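Local atomic coordinates of KLLA0C04147p (Kluyveromyces lactis, PDB entry 5H2D), a protein that binds ergosterol in its oxysterol-binding-related domain, the part crystallised here, and probably transfers sterols between membranes. Residues A[137-151]-A[154-168]. Sequence-based numbering, arbitrary orientation.
With SO4 (sulfate ion), chain F.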
loop_
_atom_site.group_PDB
_atom_site.type_symbol
_atom_site.label_atom_id
_atom_site.label_comp_id
_atom_site.label_asym_id
_atom_site.label_seq_id
_atom_site.Cartn_x
_atom_site.Cartn_y
_atom_site.Cartn_z
ATOM N N SER A 137 7.028 -8.687 -13.282
ATOM C CA SER A 137 6.224 -9.906 -13.262
ATOM C C SER A 137 5.216 -9.946 -12.114
ATOM O O SER A 137 4.904 -11.024 -11.598
ATOM C CB SER A 137 7.114 -11.149 -13.231
ATOM O OG SER A 137 7.845 -11.258 -14.446
ATOM N N TYR A 138 4.641 -8.803 -11.714
ATOM C CA TYR A 138 3.571 -8.857 -10.728
ATOM C C TYR A 138 2.313 -8.156 -11.230
ATOM O O TYR A 138 2.352 -7.304 -12.124
ATOM C CB TYR A 138 3.997 -8.277 -9.356
ATOM C CG TYR A 138 4.212 -6.774 -9.247
ATOM C CD1 TYR A 138 3.140 -5.892 -9.290
ATOM C CD2 TYR A 138 5.482 -6.246 -9.009
ATOM C CE1 TYR A 138 3.330 -4.527 -9.153
ATOM C CE2 TYR A 138 5.682 -4.881 -8.860
ATOM C CZ TYR A 138 4.600 -4.025 -8.935
ATOM O OH TYR A 138 4.797 -2.670 -8.783
ATOM N N ARG A 139 1.184 -8.547 -10.634
ATOM C CA ARG A 139 -0.107 -7.919 -10.880
ATOM C C ARG A 139 -0.723 -7.577 -9.534
ATOM O O ARG A 139 -0.700 -8.396 -8.614
ATOM C CB ARG A 139 -1.043 -8.834 -11.699
ATOM C CG ARG A 139 -1.515 -10.088 -10.973
ATOM C CD ARG A 139 -2.267 -11.012 -11.936
ATOM N NE ARG A 139 -3.018 -12.023 -11.205
ATOM C CZ ARG A 139 -3.690 -13.015 -11.771
ATOM N NH1 ARG A 139 -3.682 -13.156 -13.094
ATOM N NH2 ARG A 139 -4.361 -13.871 -11.018
ATOM N N PHE A 140 -1.260 -6.365 -9.430
ATOM C CA PHE A 140 -1.933 -5.855 -8.244
ATOM C C PHE A 140 -3.381 -5.551 -8.590
ATOM O O PHE A 140 -3.662 -4.952 -9.629
ATOM C CB PHE A 140 -1.251 -4.567 -7.744
ATOM C CG PHE A 140 -2.032 -3.814 -6.688
ATOM C CD1 PHE A 140 -1.821 -4.078 -5.336
ATOM C CD2 PHE A 140 -2.948 -2.831 -7.044
ATOM C CE1 PHE A 140 -2.532 -3.381 -4.364
ATOM C CE2 PHE A 140 -3.657 -2.127 -6.067
ATOM C CZ PHE A 140 -3.435 -2.405 -4.734
ATOM N N PHE A 141 -4.297 -5.923 -7.700
ATOM C CA PHE A 141 -5.699 -5.595 -7.893
ATOM C C PHE A 141 -6.324 -5.249 -6.553
ATOM O O PHE A 141 -5.992 -5.858 -5.530
ATOM C CB PHE A 141 -6.486 -6.750 -8.523
ATOM C CG PHE A 141 -7.916 -6.407 -8.764
ATOM C CD1 PHE A 141 -8.257 -5.498 -9.758
ATOM C CD2 PHE A 141 -8.914 -6.931 -7.965
ATOM C CE1 PHE A 141 -9.583 -5.146 -9.971
ATOM C CE2 PHE A 141 -10.245 -6.581 -8.172
ATOM C CZ PHE A 141 -10.572 -5.687 -9.180
ATOM N N THR A 142 -7.243 -4.284 -6.562
ATOM C CA THR A 142 -7.935 -3.914 -5.334
ATOM C C THR A 142 -9.353 -3.464 -5.669
ATOM O O THR A 142 -9.607 -2.896 -6.739
ATOM C CB THR A 142 -7.162 -2.814 -4.565
ATOM O OG1 THR A 142 -7.839 -2.502 -3.346
ATOM C CG2 THR A 142 -7.053 -1.538 -5.397
ATOM N N GLU A 143 -10.279 -3.746 -4.745
ATOM C CA GLU A 143 -11.671 -3.319 -4.844
ATOM C C GLU A 143 -12.062 -2.627 -3.548
ATOM O O GLU A 143 -11.701 -3.085 -2.460
ATOM C CB GLU A 143 -12.622 -4.503 -5.089
ATOM C CG GLU A 143 -14.101 -4.119 -5.125
ATOM C CD GLU A 143 -15.028 -5.307 -5.416
ATOM O OE1 GLU A 143 -16.237 -5.081 -5.601
ATOM O OE2 GLU A 143 -14.546 -6.453 -5.465
ATOM N N GLN A 144 -12.817 -1.532 -3.662
ATOM C CA GLN A 144 -13.402 -0.899 -2.478
ATOM C C GLN A 144 -14.610 -1.745 -2.079
ATOM O O GLN A 144 -15.654 -1.705 -2.735
ATOM C CB GLN A 144 -13.770 0.552 -2.770
ATOM C CG GLN A 144 -14.122 1.351 -1.508
ATOM C CD GLN A 144 -12.914 1.655 -0.639
ATOM O OE1 GLN A 144 -11.789 1.228 -0.919
ATOM N NE2 GLN A 144 -13.152 2.406 0.451
ATOM N N VAL A 145 -14.453 -2.540 -1.007
ATOM C CA VAL A 145 -15.483 -3.497 -0.589
ATOM C C VAL A 145 -16.479 -2.920 0.409
ATOM O O VAL A 145 -17.548 -3.522 0.624
ATOM C CB VAL A 145 -14.816 -4.769 -0.022
ATOM C CG1 VAL A 145 -14.059 -5.490 -1.124
ATOM C CG2 VAL A 145 -13.873 -4.430 1.123
ATOM N N SER A 146 -16.184 -1.760 1.014
ATOM C CA SER A 146 -17.091 -1.095 1.938
ATOM C C SER A 146 -16.872 0.411 1.848
ATOM O O SER A 146 -15.754 0.878 1.579
ATOM C CB SER A 146 -16.873 -1.573 3.387
ATOM O OG SER A 146 -17.804 -0.975 4.292
ATOM N N HIS A 147 -17.953 1.164 2.044
ATOM C CA HIS A 147 -17.910 2.621 2.114
ATOM C C HIS A 147 -18.183 3.141 3.516
ATOM O O HIS A 147 -17.541 4.102 3.949
ATOM C CB HIS A 147 -18.918 3.216 1.117
ATOM C CG HIS A 147 -19.044 4.711 1.178
ATOM N ND1 HIS A 147 -17.985 5.569 0.949
ATOM C CD2 HIS A 147 -20.115 5.503 1.422
ATOM C CE1 HIS A 147 -18.398 6.820 1.063
ATOM N NE2 HIS A 147 -19.690 6.807 1.347
ATOM N N HIS A 148 -19.099 2.504 4.246
ATOM C CA HIS A 148 -19.316 2.798 5.660
ATOM C C HIS A 148 -19.060 1.539 6.479
ATOM O O HIS A 148 -19.939 0.698 6.598
ATOM C CB HIS A 148 -20.750 3.293 5.909
ATOM C CG HIS A 148 -21.064 4.609 5.266
ATOM N ND1 HIS A 148 -20.302 5.736 5.474
ATOM C CD2 HIS A 148 -22.064 4.976 4.430
ATOM C CE1 HIS A 148 -20.816 6.743 4.790
ATOM N NE2 HIS A 148 -21.887 6.310 4.150
ATOM N N PRO A 149 -17.846 1.375 7.020
ATOM C CA PRO A 149 -16.683 2.254 6.909
ATOM C C PRO A 149 -15.929 1.978 5.623
ATOM O O PRO A 149 -16.202 0.981 4.963
ATOM C CB PRO A 149 -15.847 1.867 8.124
ATOM C CG PRO A 149 -16.126 0.413 8.282
ATOM C CD PRO A 149 -17.561 0.204 7.869
ATOM N N PRO A 150 -15.006 2.864 5.266
ATOM C CA PRO A 150 -14.209 2.651 4.047
ATOM C C PRO A 150 -13.231 1.497 4.235
ATOM O O PRO A 150 -12.389 1.512 5.142
ATOM C CB PRO A 150 -13.488 3.991 3.855
ATOM C CG PRO A 150 -13.418 4.589 5.257
ATOM C CD PRO A 150 -14.710 4.150 5.927
ATOM N N ILE A 151 -13.349 0.485 3.372
ATOM C CA ILE A 151 -12.447 -0.663 3.400
ATOM C C ILE A 151 -12.081 -1.046 1.973
ATOM O O ILE A 151 -12.963 -1.143 1.112
ATOM C CB ILE A 151 -13.075 -1.874 4.109
ATOM C CG1 ILE A 151 -13.494 -1.485 5.525
ATOM C CG2 ILE A 151 -12.076 -3.021 4.140
ATOM C CD1 ILE A 151 -14.174 -2.636 6.286
ATOM N N THR A 154 -7.160 -6.061 -1.170
ATOM C CA THR A 154 -6.134 -6.147 -2.205
ATOM C C THR A 154 -5.761 -7.594 -2.505
ATOM O O THR A 154 -6.015 -8.508 -1.720
ATOM C CB THR A 154 -4.842 -5.416 -1.828
ATOM O OG1 THR A 154 -4.103 -6.220 -0.900
ATOM C CG2 THR A 154 -5.130 -4.035 -1.219
ATOM N N TRP A 155 -5.106 -7.777 -3.647
ATOM C CA TRP A 155 -4.604 -9.100 -4.028
ATOM C C TRP A 155 -3.481 -8.878 -5.031
ATOM O O TRP A 155 -3.746 -8.445 -6.159
ATOM C CB TRP A 155 -5.724 -9.941 -4.634
ATOM C CG TRP A 155 -5.563 -11.440 -4.520
ATOM C CD1 TRP A 155 -5.101 -12.293 -5.483
ATOM C CD2 TRP A 155 -5.943 -12.254 -3.408
ATOM N NE1 TRP A 155 -5.150 -13.590 -5.029
ATOM C CE2 TRP A 155 -5.660 -13.593 -3.756
ATOM C CE3 TRP A 155 -6.487 -11.980 -2.148
ATOM C CZ2 TRP A 155 -5.897 -14.655 -2.884
ATOM C CZ3 TRP A 155 -6.730 -13.031 -1.287
ATOM C CH2 TRP A 155 -6.435 -14.356 -1.659
ATOM N N THR A 156 -2.244 -9.163 -4.621
ATOM C CA THR A 156 -1.058 -9.005 -5.455
ATOM C C THR A 156 -0.415 -10.369 -5.665
ATOM O O THR A 156 -0.308 -11.159 -4.721
ATOM C CB THR A 156 -0.029 -8.061 -4.817
ATOM O OG1 THR A 156 -0.685 -6.860 -4.372
ATOM C CG2 THR A 156 1.027 -7.669 -5.828
ATOM N N GLU A 157 0.009 -10.647 -6.895
ATOM C CA GLU A 157 0.580 -11.949 -7.218
ATOM C C GLU A 157 1.799 -11.802 -8.114
ATOM O O GLU A 157 1.836 -10.949 -9.001
ATOM C CB GLU A 157 -0.459 -12.841 -7.894
ATOM C CG GLU A 157 -1.684 -13.097 -7.046
ATOM C CD GLU A 157 -2.814 -13.641 -7.876
ATOM O OE1 GLU A 157 -3.577 -12.826 -8.443
ATOM O OE2 GLU A 157 -2.916 -14.882 -7.993
ATOM N N SER A 158 2.785 -12.670 -7.897
ATOM C CA SER A 158 4.053 -12.661 -8.605
ATOM C C SER A 158 4.559 -14.087 -8.608
ATOM O O SER A 158 4.080 -14.915 -7.816
ATOM C CB SER A 158 5.068 -11.735 -7.908
ATOM O OG SER A 158 6.123 -11.317 -8.754
ATOM N N PRO A 159 5.509 -14.441 -9.480
ATOM C CA PRO A 159 5.981 -15.834 -9.481
ATOM C C PRO A 159 6.531 -16.296 -8.136
ATOM O O PRO A 159 6.284 -17.441 -7.737
ATOM C CB PRO A 159 7.053 -15.841 -10.576
ATOM C CG PRO A 159 6.599 -14.811 -11.540
ATOM C CD PRO A 159 6.016 -13.696 -10.652
ATOM N N LYS A 160 7.233 -15.431 -7.399
ATOM C CA LYS A 160 7.899 -15.847 -6.172
ATOM C C LYS A 160 7.191 -15.398 -4.897
ATOM O O LYS A 160 7.608 -15.792 -3.807
ATOM C CB LYS A 160 9.339 -15.328 -6.151
ATOM C CG LYS A 160 10.173 -15.761 -7.352
ATOM C CD LYS A 160 11.650 -15.439 -7.148
ATOM C CE LYS A 160 12.463 -15.856 -8.369
ATOM N NZ LYS A 160 13.765 -16.465 -7.984
ATOM N N TRP A 161 6.139 -14.586 -4.994
ATOM C CA TRP A 161 5.508 -14.072 -3.783
ATOM C C TRP A 161 4.111 -13.558 -4.111
ATOM O O TRP A 161 3.846 -13.119 -5.233
ATOM C CB TRP A 161 6.333 -12.944 -3.137
ATOM C CG TRP A 161 6.683 -11.819 -4.087
ATOM C CD1 TRP A 161 7.828 -11.694 -4.821
ATOM C CD2 TRP A 161 5.885 -10.664 -4.396
ATOM N NE1 TRP A 161 7.795 -10.542 -5.571
ATOM C CE2 TRP A 161 6.610 -9.892 -5.331
ATOM C CE3 TRP A 161 4.633 -10.213 -3.975
ATOM C CZ2 TRP A 161 6.120 -8.691 -5.852
ATOM C CZ3 TRP A 161 4.146 -9.017 -4.493
ATOM C CH2 TRP A 161 4.885 -8.276 -5.427
ATOM N N ASP A 162 3.228 -13.640 -3.122
ATOM C CA ASP A 162 1.924 -12.995 -3.159
ATOM C C ASP A 162 1.833 -12.027 -1.988
ATOM O O ASP A 162 2.572 -12.138 -1.006
ATOM C CB ASP A 162 0.778 -14.009 -3.065
ATOM C CG ASP A 162 0.872 -15.096 -4.110
ATOM O OD1 ASP A 162 1.208 -14.790 -5.275
ATOM O OD2 ASP A 162 0.630 -16.268 -3.737
ATOM N N PHE A 163 0.909 -11.073 -2.088
ATOM C CA PHE A 163 0.731 -10.075 -1.033
ATOM C C PHE A 163 -0.712 -9.605 -1.079
ATOM O O PHE A 163 -1.144 -9.042 -2.088
ATOM C CB PHE A 163 1.687 -8.891 -1.216
ATOM C CG PHE A 163 1.610 -7.855 -0.118
ATOM C CD1 PHE A 163 1.651 -8.222 1.226
ATOM C CD2 PHE A 163 1.576 -6.502 -0.432
ATOM C CE1 PHE A 163 1.611 -7.251 2.239
ATOM C CE2 PHE A 163 1.546 -5.544 0.571
ATOM C CZ PHE A 163 1.557 -5.919 1.902
ATOM N N PHE A 164 -1.452 -9.798 0.008
ATOM C CA PHE A 164 -2.841 -9.358 0.017
ATOM C C PHE A 164 -3.237 -8.950 1.425
ATOM O O PHE A 164 -2.610 -9.342 2.413
ATOM C CB PHE A 164 -3.791 -10.440 -0.533
ATOM C CG PHE A 164 -3.865 -11.709 0.302
ATOM C CD1 PHE A 164 -4.759 -11.809 1.360
ATOM C CD2 PHE A 164 -3.090 -12.817 -0.025
ATOM C CE1 PHE A 164 -4.851 -12.994 2.109
ATOM C CE2 PHE A 164 -3.186 -14.002 0.724
ATOM C CZ PHE A 164 -4.064 -14.076 1.775
ATOM N N GLY A 165 -4.275 -8.131 1.510
ATOM C CA GLY A 165 -4.762 -7.769 2.828
ATOM C C GLY A 165 -5.890 -6.773 2.742
ATOM O O GLY A 165 -6.395 -6.451 1.661
ATOM N N GLU A 166 -6.308 -6.319 3.922
ATOM C CA GLU A 166 -7.441 -5.422 4.074
ATOM C C GLU A 166 -6.933 -4.060 4.516
ATOM O O GLU A 166 -6.230 -3.960 5.523
ATOM C CB GLU A 166 -8.425 -5.966 5.115
ATOM C CG GLU A 166 -9.626 -5.071 5.385
ATOM C CD GLU A 166 -10.502 -5.600 6.516
ATOM O OE1 GLU A 166 -11.697 -5.855 6.282
ATOM O OE2 GLU A 166 -9.992 -5.765 7.641
ATOM N N SER A 167 -7.291 -3.014 3.775
ATOM C CA SER A 167 -7.012 -1.646 4.185
ATOM C C SER A 167 -8.244 -1.081 4.881
ATOM O O SER A 167 -9.275 -0.833 4.245
ATOM C CB SER A 167 -6.632 -0.786 2.989
ATOM O OG SER A 167 -6.369 0.529 3.430
ATOM N N PHE A 168 -8.143 -0.896 6.195
ATOM C CA PHE A 168 -9.229 -0.411 7.034
ATOM C C PHE A 168 -8.589 0.692 7.872
ATOM O O PHE A 168 -7.996 0.411 8.916
ATOM C CB PHE A 168 -9.782 -1.565 7.875
ATOM C CG PHE A 168 -10.998 -1.220 8.700
ATOM C CD1 PHE A 168 -11.400 0.093 8.887
ATOM C CD2 PHE A 168 -11.724 -2.230 9.308
ATOM C CE1 PHE A 168 -12.513 0.388 9.669
ATOM C CE2 PHE A 168 -12.839 -1.943 10.076
ATOM C CZ PHE A 168 -13.227 -0.633 10.261
HETATM S S SO4 F . -22.617 9.038 2.313
HETATM O O1 SO4 F . -23.195 10.153 1.567
HETATM O O2 SO4 F . -21.610 8.364 1.505
HETATM O O3 SO4 F . -21.947 9.559 3.504
HETATM O O4 SO4 F . -23.676 8.105 2.700
#
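Antiparallel strands of the sterol-binding domain meet here: 138-146 and 151-157 form a beta hairpin, and 161-168 follows as the next strand. Two hydrogen-bonded pairs join the hairpin, R139 with E157 and F141 with W155. In the first, R139 N reaches E157 O at 3.0 Å.

The same two residues also form a salt bridge on the face that carries F141 and W155. The side chains of R139 and E157 run side by side. NE and NH2 of R139 both bond E157 OE1, each at 2.9 Å. The oxygen lies in the guanidinium plane, but both nitrogens come to it from one face of the carboxylate, whose plane is turned 65° from the guanidinium. E157 OE2 also pairs with K12, and R139 NH1 pairs with E19 and hydrogen-bonds S21. A methionine in place of R139 would probably leave E157 OE1 without its two donors and E19 without its mate.

On the other face, the F140 ring turns its edge to T156, with F140 CD1 3.2 Å from T156 OG1. Y138 CB packs 4.0 Å from W161 CH2.

At the far end of the hairpin, I151 CG1 sits anti to its carbonyl carbon (chi1 -57°). With the chain extended beyond (chi2 178°), I151 CD1 lies over one face of the F168 ring, a CH-pi contact, 3.9 Å from F168 CD2. P149 CG touches F168 CZ at 3.7 Å. H148 NE2 hydrogen-bonds a sulfate, probably from the crystallisation liquor.

Strand 128-133 flanks 138-146 by backbone bonds. Helix 72-77 packs on F140, T154 and S167, and the S167 side chain is about 5 Å from ergosterol. L86 and N87 of helix 84-90 touch W161.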